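Local coordinates for protein possible galactose mutarotase (Streptomyces platensis subsp. rosaceus, PDB 4RNL) that is of unknown function but, as a member of the aldose 1-epimerase family, probably interconverts the alpha and beta anomers of galactose or a related aldose, at residues L39-I44 and F119-W124; A80-Y85 and N178-T183. All coordinates share one frame; numbering follows the deposited sequence.

Overall arrangement
Running from the N terminus, the chain passes through 39-44, 80-85, 119-124 and 178-183, so contact 1 and contact 2 alternate and their loops cross rather than nest. Contact 1 closes a 74-residue loop, setting the hairpin between strands 35-39 and 45-51 against the approach to strand 125-129. Contact 2 closes one of 92 residues by pairing the short edge strand 81-82 with strand 180-185. The contact centres lie about 10 Å apart and the backbones join them: Gly42 O probably accepts from Leu81 N, and Phe119 N probably bonds to Gly83 O. Together they tie three antiparallel sheets of this beta-rich, galactose mutarotase-like fold.

Contact 1: residues L39-I44 and F119-W124; sequences LTYGGI and FSRVVW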
ATOM      1  N   LEU A  39      -3.185 -12.069  -4.774  1.00 12.24           N
ATOM      2  CA  LEU A  39      -3.253 -12.422  -6.196  1.00 10.31           C
ATOM      3  C   LEU A  39      -1.903 -12.236  -6.857  1.00 11.31           C
ATOM      4  O   LEU A  39      -1.166 -11.314  -6.505  1.00 13.40           O
ATOM      5  CB  LEU A  39      -4.265 -11.537  -6.919  1.00 11.05           C
ATOM      6  CG  LEU A  39      -5.641 -11.350  -6.284  1.00 14.73           C
ATOM      7  CD1 LEU A  39      -6.474 -10.466  -7.194  1.00 12.11           C
ATOM      8  CD2 LEU A  39      -6.331 -12.696  -6.043  1.00 10.80           C
ATOM      9  N   THR A  40      -1.576 -13.082  -7.833  1.00 11.78           N
ATOM     10  CA  THR A  40      -0.342 -12.872  -8.597  1.00 12.00           C
ATOM     11  C   THR A  40      -0.483 -11.661  -9.521  1.00 15.25           C
ATOM     12  O   THR A  40       0.512 -11.124 -10.013  1.00 15.33           O
ATOM     13  CB  THR A  40       0.068 -14.102  -9.415  1.00 12.99           C
ATOM     14  OG1 THR A  40      -0.991 -14.459 -10.314  1.00 13.62           O
ATOM     15  CG2 THR A  40       0.377 -15.275  -8.498  1.00 18.54           C
ATOM     16  N   TYR A  41      -1.718 -11.232  -9.765  1.00 14.48           N
ATOM     17  CA  TYR A  41      -1.932  -9.989 -10.518  1.00 12.72           C
ATOM     18  C   TYR A  41      -1.736  -8.803  -9.591  1.00 12.36           C
ATOM     19  O   TYR A  41      -2.469  -8.654  -8.609  1.00 11.41           O
ATOM     20  CB  TYR A  41      -3.349  -9.947 -11.103  1.00 14.34           C
ATOM     21  CG  TYR A  41      -3.694  -8.682 -11.878  1.00 13.16           C
ATOM     22  CD1 TYR A  41      -2.959  -8.301 -12.997  1.00 13.53           C
ATOM     23  CD2 TYR A  41      -4.780  -7.895 -11.511  1.00 16.09           C
ATOM     24  CE1 TYR A  41      -3.288  -7.160 -13.715  1.00 16.66           C
ATOM     25  CE2 TYR A  41      -5.116  -6.751 -12.221  1.00 16.47           C
ATOM     26  CZ  TYR A  41      -4.362  -6.387 -13.318  1.00 17.41           C
ATOM     27  OH  TYR A  41      -4.693  -5.250 -14.035  1.00 16.69           O
ATOM     28  N   GLY A  42      -0.739  -7.974  -9.893  1.00 13.45           N
ATOM     29  CA  GLY A  42      -0.517  -6.741  -9.160  1.00 10.68           C
ATOM     30  C   GLY A  42      -0.228  -6.928  -7.685  1.00 11.16           C
ATOM     31  O   GLY A  42      -0.343  -5.979  -6.903  1.00 13.63           O
ATOM     32  N   GLY A  43       0.145  -8.144  -7.299  1.00 10.13           N
ATOM     33  CA  GLY A  43       0.434  -8.467  -5.908  1.00  9.81           C
ATOM     34  C   GLY A  43      -0.714  -8.092  -4.994  1.00 15.27           C
ATOM     35  O   GLY A  43      -0.523  -7.784  -3.816  1.00 11.46           O
ATOM     36  N   ILE A  44      -1.919  -8.124  -5.546  1.00  9.63           N
ATOM     37  CA  ILE A  44      -3.081  -7.551  -4.873  1.00 10.67           C
ATOM     38  C   ILE A  44      -3.482  -8.343  -3.629  1.00 12.95           C
ATOM     39  O   ILE A  44      -3.652  -9.557  -3.675  1.00 12.73           O
ATOM     40  CB  ILE A  44      -4.276  -7.455  -5.849  1.00  9.61           C
ATOM     41  CG1 ILE A  44      -4.076  -6.269  -6.802  1.00 14.98           C
ATOM     42  CG2 ILE A  44      -5.584  -7.255  -5.089  1.00  9.97           C
ATOM     43  CD1 ILE A  44      -4.880  -6.402  -8.102  1.00 10.55           C
ATOM     44  N   PHE A 119       3.466  -1.645 -11.360  1.00  7.96           N
ATOM     45  CA  PHE A 119       3.567  -2.974 -10.747  1.00  8.59           C
ATOM     46  C   PHE A 119       2.195  -3.538 -10.367  1.00 15.76           C
ATOM     47  O   PHE A 119       2.028  -4.751 -10.253  1.00 11.39           O
ATOM     48  CB  PHE A 119       4.453  -2.932  -9.488  1.00 11.59           C
ATOM     49  CG  PHE A 119       5.946  -2.734  -9.756  1.00 10.45           C
ATOM     50  CD1 PHE A 119       6.436  -2.508 -11.037  1.00 14.88           C
ATOM     51  CD2 PHE A 119       6.852  -2.802  -8.700  1.00 12.93           C
ATOM     52  CE1 PHE A 119       7.818  -2.343 -11.259  1.00 13.71           C
ATOM     53  CE2 PHE A 119       8.224  -2.626  -8.907  1.00 15.25           C
ATOM     54  CZ  PHE A 119       8.705  -2.400 -10.192  1.00 14.48           C
ATOM     55  N   SER A 120       1.217  -2.655 -10.177  1.00 10.46           N
ATOM     56  CA  SER A 120      -0.109  -3.095  -9.746  0.64  8.67           C
ATOM     57  C   SER A 120      -0.936  -3.664 -10.894  1.00 11.98           C
ATOM     58  O   SER A 120      -2.029  -4.188 -10.670  1.00 13.25           O
ATOM     59  CB  SER A 120      -0.864  -1.931  -9.114  0.64 10.38           C
ATOM     60  OG  SER A 120      -1.104  -0.936 -10.081  0.64 13.32           O
ATOM     61  N   ARG A 121      -0.414  -3.576 -12.112  1.00 11.66           N
ATOM     62  CA  ARG A 121      -1.150  -4.035 -13.293  1.00 13.72           C
ATOM     63  C   ARG A 121      -0.358  -5.022 -14.134  1.00 14.44           C
ATOM     64  O   ARG A 121      -0.594  -5.148 -15.336  1.00 13.70           O
ATOM     65  CB  ARG A 121      -1.561  -2.837 -14.157  1.00 17.77           C
ATOM     66  CG  ARG A 121      -2.614  -1.942 -13.517  1.00 23.20           C
ATOM     67  CD  ARG A 121      -2.070  -0.555 -13.260  1.00 26.69           C
ATOM     68  NE  ARG A 121      -3.055   0.313 -12.614  1.00 25.62           N
ATOM     69  CZ  ARG A 121      -3.485   1.457 -13.129  1.00 21.73           C
ATOM     70  NH1 ARG A 121      -3.006   1.889 -14.293  1.00 17.94           N
ATOM     71  NH2 ARG A 121      -4.375   2.181 -12.470  1.00 18.11           N
ATOM     72  N   VAL A 122       0.594  -5.709 -13.504  1.00 12.95           N
ATOM     73  CA  VAL A 122       1.346  -6.765 -14.174  1.00 13.21           C
ATOM     74  C   VAL A 122       1.292  -8.038 -13.332  1.00 14.10           C
ATOM     75  O   VAL A 122       1.014  -7.982 -12.125  1.00 13.09           O
ATOM     76  CB  VAL A 122       2.821  -6.359 -14.417  1.00 16.94           C
ATOM     77  CG1 VAL A 122       2.893  -5.136 -15.320  1.00 14.39           C
ATOM     78  CG2 VAL A 122       3.519  -6.077 -13.097  1.00 13.68           C
ATOM     79  N   VAL A 123       1.537  -9.181 -13.964  1.00 12.43           N
ATOM     80  CA  VAL A 123       1.480 -10.466 -13.262  1.00 15.34           C
ATOM     81  C   VAL A 123       2.865 -10.868 -12.753  1.00 16.20           C
ATOM     82  O   VAL A 123       3.863 -10.788 -13.485  1.00 15.73           O
ATOM     83  CB  VAL A 123       0.885 -11.574 -14.149  1.00 18.05           C
ATOM     84  CG1 VAL A 123       0.879 -12.913 -13.423  1.00 15.51           C
ATOM     85  CG2 VAL A 123      -0.536 -11.215 -14.562  1.00 17.35           C
ATOM     86  N   TRP A 124       2.916 -11.282 -11.490  1.00 15.08           N
ATOM     87  CA  TRP A 124       4.155 -11.688 -10.821  1.00 15.01           C
ATOM     88  C   TRP A 124       4.291 -13.209 -10.728  1.00 16.85           C
ATOM     89  O   TRP A 124       3.287 -13.925 -10.604  1.00 17.00           O
ATOM     90  CB  TRP A 124       4.181 -11.084  -9.407  1.00 14.27           C
ATOM     91  CG  TRP A 124       4.268  -9.579  -9.421  1.00 12.85           C
ATOM     92  CD1 TRP A 124       3.332  -8.700  -9.877  1.00 14.39           C
ATOM     93  CD2 TRP A 124       5.373  -8.789  -8.967  1.00 12.88           C
ATOM     94  NE1 TRP A 124       3.785  -7.404  -9.733  1.00 13.13           N
ATOM     95  CE2 TRP A 124       5.035  -7.435  -9.172  1.00 14.75           C
ATOM     96  CE3 TRP A 124       6.607  -9.099  -8.391  1.00 14.21           C
ATOM     97  CZ2 TRP A 124       5.896  -6.391  -8.836  1.00 15.00           C
ATOM     98  CZ3 TRP A 124       7.464  -8.057  -8.051  1.00 14.71           C
ATOM     99  CH2 TRP A 124       7.103  -6.722  -8.277  1.00 16.68           C
TER
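The hairpin between strands 35-39 and 45-51 turns through a type I' bend, Tyr41 to Ile44, and its first residues meet the loop leading into strand 125-129. Two backbone bonds flank the Tyr41-Val123 bridge: Trp124 N to Thr40 O and Gly42 N to Val122 O, each 2.8 Å. Gly42 packs closely on the other loop, its CA making CH...O contacts with Ser120 O, 3.3 Å away, and with Phe119 O. A side chain on Gly42 would run into Ser120 O, and its positive phi (61°), like that of Gly43, belongs to the I' turn.

In this beta hairpin the Tyr41 side chain lies along the far loop. With CG anti to the backbone N (chi1 179°), its ring reaches along the Arg121 backbone, CE1 coming 3.7 Å from Arg121 C. Ser120 O sits over one ring face, displaced toward the rim. At the ring edge, near its plane, Val123 CG2 touches Tyr41 CD1 at 4.1 Å, the two side chains meeting at about a right angle. Arg121 CG passes the hydroxyl end, 3.9 Å from Tyr41 OH, while its guanidinium turns to Pro116 O.

Thr40 packs its CB 3.4 Å from Trp124 O, and its OG1 is held by Asp23 N. Trp124 brings its indole edge to Thr40 O. On the same ring, NE1 donates almost straight (171°) to Phe119 O at 3.2 Å, in the ring plane and on a carbonyl lone pair, which helps to hold the indole's rotation.

Contact 2: residues A80-Y85 and N178-T183; sequences ALVGRY and NLTNHT
Antiparallel backbones join 80-85 to 178-183: Leu81 and Asn181 form a non-hydrogen-bonded pair, Val82 and Thr180 a hydrogen-bonded one, with Val82 N to Thr180 O at 2.9 Å and a weak return bond. Outside this pair, His182 N reaches Ala80 O at 2.7 Å and Asn178 N reaches Arg84 O at 3.0 Å, beyond a cis peptide between Gly83 and Arg84. Leu179 CD2 lies 3.7 Å from Gly83 CA, where a side chain would clash.

Asn178 leans over one face of the Tyr85 ring, a CH-pi contact with CB 3.9 Å from the centroid; its extended first torsion (chi1 -176°, CG anti to N) carries ND2 above the rim, and OD1 takes His311 N. Val82 CB packs on Thr180 CG2 on their shared face, and Val82 CG2 also meets His182 CB. Asn181 makes an Asx turn, OD1 gripping both Thr183 OG1 (2.6 Å) and Thr183 N, while ND2 bonds Gly79 O. A leucine here would probably leave Thr183 OG1 and N and Gly79 O without these partners, freeing the turn to shift.

His182, touching Glu308 and with its ring against His113 and Tyr184, hydrogen-bonds through NE2 a glycerol, probably from the crystallisation liquor; its presence is consistent with a sugar-binding pocket here.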
ATOM      1  N   ALA A  80      -3.220  -3.115  -3.804  1.00 10.60           N
ATOM      2  CA  ALA A  80      -2.168  -3.323  -4.794  1.00 13.00           C
ATOM      3  C   ALA A  80      -0.736  -3.126  -4.315  1.00 11.52           C
ATOM      4  O   ALA A  80      -0.440  -2.211  -3.543  1.00 11.63           O
ATOM      5  CB  ALA A  80      -2.427  -2.451  -6.015  1.00 17.76           C
ATOM      6  N   LEU A  81       0.146  -3.997  -4.804  1.00  9.94           N
ATOM      7  CA  LEU A  81       1.587  -3.762  -4.763  1.00 11.82           C
ATOM      8  C   LEU A  81       1.846  -2.628  -5.756  1.00 16.98           C
ATOM      9  O   LEU A  81       1.556  -2.762  -6.947  1.00 15.79           O
ATOM     10  CB  LEU A  81       2.309  -5.040  -5.210  1.00 12.74           C
ATOM     11  CG  LEU A  81       3.822  -5.255  -5.073  1.00 22.55           C
ATOM     12  CD1 LEU A  81       4.183  -6.653  -5.561  1.00 20.66           C
ATOM     13  CD2 LEU A  81       4.618  -4.247  -5.828  1.00 20.36           C
ATOM     14  N   VAL A  82       2.382  -1.510  -5.279  1.00 10.86           N
ATOM     15  CA  VAL A  82       2.556  -0.346  -6.136  1.00  9.34           C
ATOM     16  C   VAL A  82       4.036  -0.097  -6.410  1.00  9.48           C
ATOM     17  O   VAL A  82       4.857  -0.140  -5.492  1.00 11.37           O
ATOM     18  CB  VAL A  82       1.936   0.910  -5.501  1.00 11.33           C
ATOM     19  CG1 VAL A  82       2.271   2.142  -6.324  1.00 14.54           C
ATOM     20  CG2 VAL A  82       0.430   0.739  -5.387  1.00 12.20           C
ATOM     21  N   GLY A  83       4.373   0.154  -7.674  1.00 11.61           N
ATOM     22  CA  GLY A  83       5.752   0.432  -8.070  1.00 12.44           C
ATOM     23  C   GLY A  83       5.759   0.754  -9.555  1.00 12.47           C
ATOM     24  O   GLY A  83       4.711   0.604 -10.198  1.00  9.56           O
ATOM     25  N   ARG A  84       6.900   1.152 -10.128  1.00 11.01           N
ATOM     26  CA  ARG A  84       8.204   1.183  -9.460  1.00 13.39           C
ATOM     27  C   ARG A  84       8.326   2.326  -8.456  1.00 13.69           C
ATOM     28  O   ARG A  84       9.163   2.287  -7.549  1.00 12.86           O
ATOM     29  CB  ARG A  84       9.317   1.316 -10.520  1.00 16.29           C
ATOM     30  CG  ARG A  84      10.735   1.150  -9.987  1.00 12.15           C
ATOM     31  CD  ARG A  84      11.791   1.370 -11.068  1.00 13.04           C
ATOM     32  NE  ARG A  84      11.674   0.430 -12.190  1.00 13.62           N
ATOM     33  CZ  ARG A  84      12.704   0.079 -12.962  1.00 15.55           C
ATOM     34  NH1 ARG A  84      13.915   0.567 -12.715  1.00 15.71           N
ATOM     35  NH2 ARG A  84      12.535  -0.768 -13.970  1.00 15.64           N
ATOM     36  N   TYR A  85       7.500   3.354  -8.629  1.00 10.80           N
ATOM     37  CA  TYR A  85       7.539   4.510  -7.729  1.00  9.93           C
ATOM     38  C   TYR A  85       6.135   4.839  -7.237  1.00  9.65           C
ATOM     39  O   TYR A  85       5.273   5.253  -8.015  1.00 13.17           O
ATOM     40  CB  TYR A  85       8.220   5.746  -8.368  1.00 10.13           C
ATOM     41  CG  TYR A  85       8.450   6.819  -7.317  1.00 11.63           C
ATOM     42  CD1 TYR A  85       7.447   7.720  -6.991  1.00 12.41           C
ATOM     43  CD2 TYR A  85       9.647   6.880  -6.605  1.00 14.02           C
ATOM     44  CE1 TYR A  85       7.621   8.658  -6.002  1.00 15.94           C
ATOM     45  CE2 TYR A  85       9.839   7.821  -5.612  1.00 12.51           C
ATOM     46  CZ  TYR A  85       8.814   8.707  -5.314  1.00 14.81           C
ATOM     47  OH  TYR A  85       8.973   9.649  -4.324  1.00 15.95           O
ATOM     48  N   ASN A 178      10.371   2.996  -4.878  1.00 10.11           N
ATOM     49  CA  ASN A 178       9.547   3.319  -3.718  1.00  9.27           C
ATOM     50  C   ASN A 178       8.334   2.402  -3.785  1.00 11.45           C
ATOM     51  O   ASN A 178       7.350   2.717  -4.460  1.00 11.52           O
ATOM     52  CB  ASN A 178       9.135   4.793  -3.787  1.00 10.23           C
ATOM     53  CG  ASN A 178       8.340   5.266  -2.568  1.00 11.70           C
ATOM     54  OD1 ASN A 178       8.478   4.749  -1.455  1.00 13.88           O
ATOM     55  ND2 ASN A 178       7.495   6.268  -2.786  1.00 17.40           N
ATOM     56  N   LEU A 179       8.414   1.245  -3.130  1.00  8.56           N
ATOM     57  CA  LEU A 179       7.329   0.263  -3.215  1.00  8.39           C
ATOM     58  C   LEU A 179       6.432   0.314  -1.989  1.00 12.37           C
ATOM     59  O   LEU A 179       6.908   0.501  -0.876  1.00 13.18           O
ATOM     60  CB  LEU A 179       7.902  -1.143  -3.354  1.00  9.52           C
ATOM     61  CG  LEU A 179       8.969  -1.300  -4.433  1.00 13.77           C
ATOM     62  CD1 LEU A 179       9.508  -2.716  -4.467  1.00 14.44           C
ATOM     63  CD2 LEU A 179       8.388  -0.931  -5.779  1.00 16.44           C
ATOM     64  N   THR A 180       5.131   0.137  -2.185  1.00 10.87           N
ATOM     65  CA  THR A 180       4.215   0.134  -1.046  1.00 11.51           C
ATOM     66  C   THR A 180       3.079  -0.813  -1.344  1.00 16.77           C
ATOM     67  O   THR A 180       2.970  -1.329  -2.457  1.00 15.47           O
ATOM     68  CB  THR A 180       3.624   1.534  -0.757  1.00 18.85           C
ATOM     69  OG1 THR A 180       2.955   1.519   0.516  1.00 24.02           O
ATOM     70  CG2 THR A 180       2.623   1.945  -1.833  1.00 13.91           C
ATOM     71  N   ASN A 181       2.242  -1.051  -0.346  1.00 10.35           N
ATOM     72  CA  ASN A 181       1.003  -1.777  -0.590  1.00  9.53           C
ATOM     73  C   ASN A 181      -0.165  -0.843  -0.331  1.00  9.03           C
ATOM     74  O   ASN A 181      -0.205  -0.146   0.689  1.00 13.04           O
ATOM     75  CB  ASN A 181       0.891  -3.032   0.271  1.00  9.57           C
ATOM     76  CG  ASN A 181      -0.354  -3.830  -0.067  1.00 12.37           C
ATOM     77  OD1 ASN A 181      -1.438  -3.545   0.437  1.00 17.34           O
ATOM     78  ND2 ASN A 181      -0.217  -4.782  -0.984  1.00 10.57           N
ATOM     79  N   HIS A 182      -1.107  -0.824  -1.265  1.00  8.41           N
ATOM     80  CA  HIS A 182      -2.181   0.161  -1.271  1.00  8.57           C
ATOM     81  C   HIS A 182      -3.488  -0.433  -0.727  1.00 13.21           C
ATOM     82  O   HIS A 182      -4.573  -0.087  -1.185  1.00 16.13           O
ATOM     83  CB  HIS A 182      -2.372   0.645  -2.708  1.00 11.32           C
ATOM     84  CG  HIS A 182      -2.971   2.013  -2.827  1.00 16.87           C
ATOM     85  ND1 HIS A 182      -4.218   2.326  -2.334  1.00 16.60           N
ATOM     86  CD2 HIS A 182      -2.507   3.139  -3.423  1.00 15.68           C
ATOM     87  CE1 HIS A 182      -4.492   3.591  -2.603  1.00 19.96           C
ATOM     88  NE2 HIS A 182      -3.472   4.107  -3.268  1.00 19.94           N
ATOM     89  N   THR A 183      -3.385  -1.336   0.245  1.00 11.81           N
ATOM     90  CA  THR A 183      -4.575  -1.881   0.907  1.00 11.14           C
ATOM     91  C   THR A 183      -5.388  -0.748   1.565  1.00 15.13           C
ATOM     92  O   THR A 183      -4.820   0.135   2.212  1.00 13.05           O
ATOM     93  CB  THR A 183      -4.167  -2.944   1.965  1.00 12.57           C
ATOM     94  OG1 THR A 183      -3.798  -4.170   1.304  1.00 11.56           O
ATOM     95  CG2 THR A 183      -5.309  -3.237   2.927  1.00 12.48           C
TER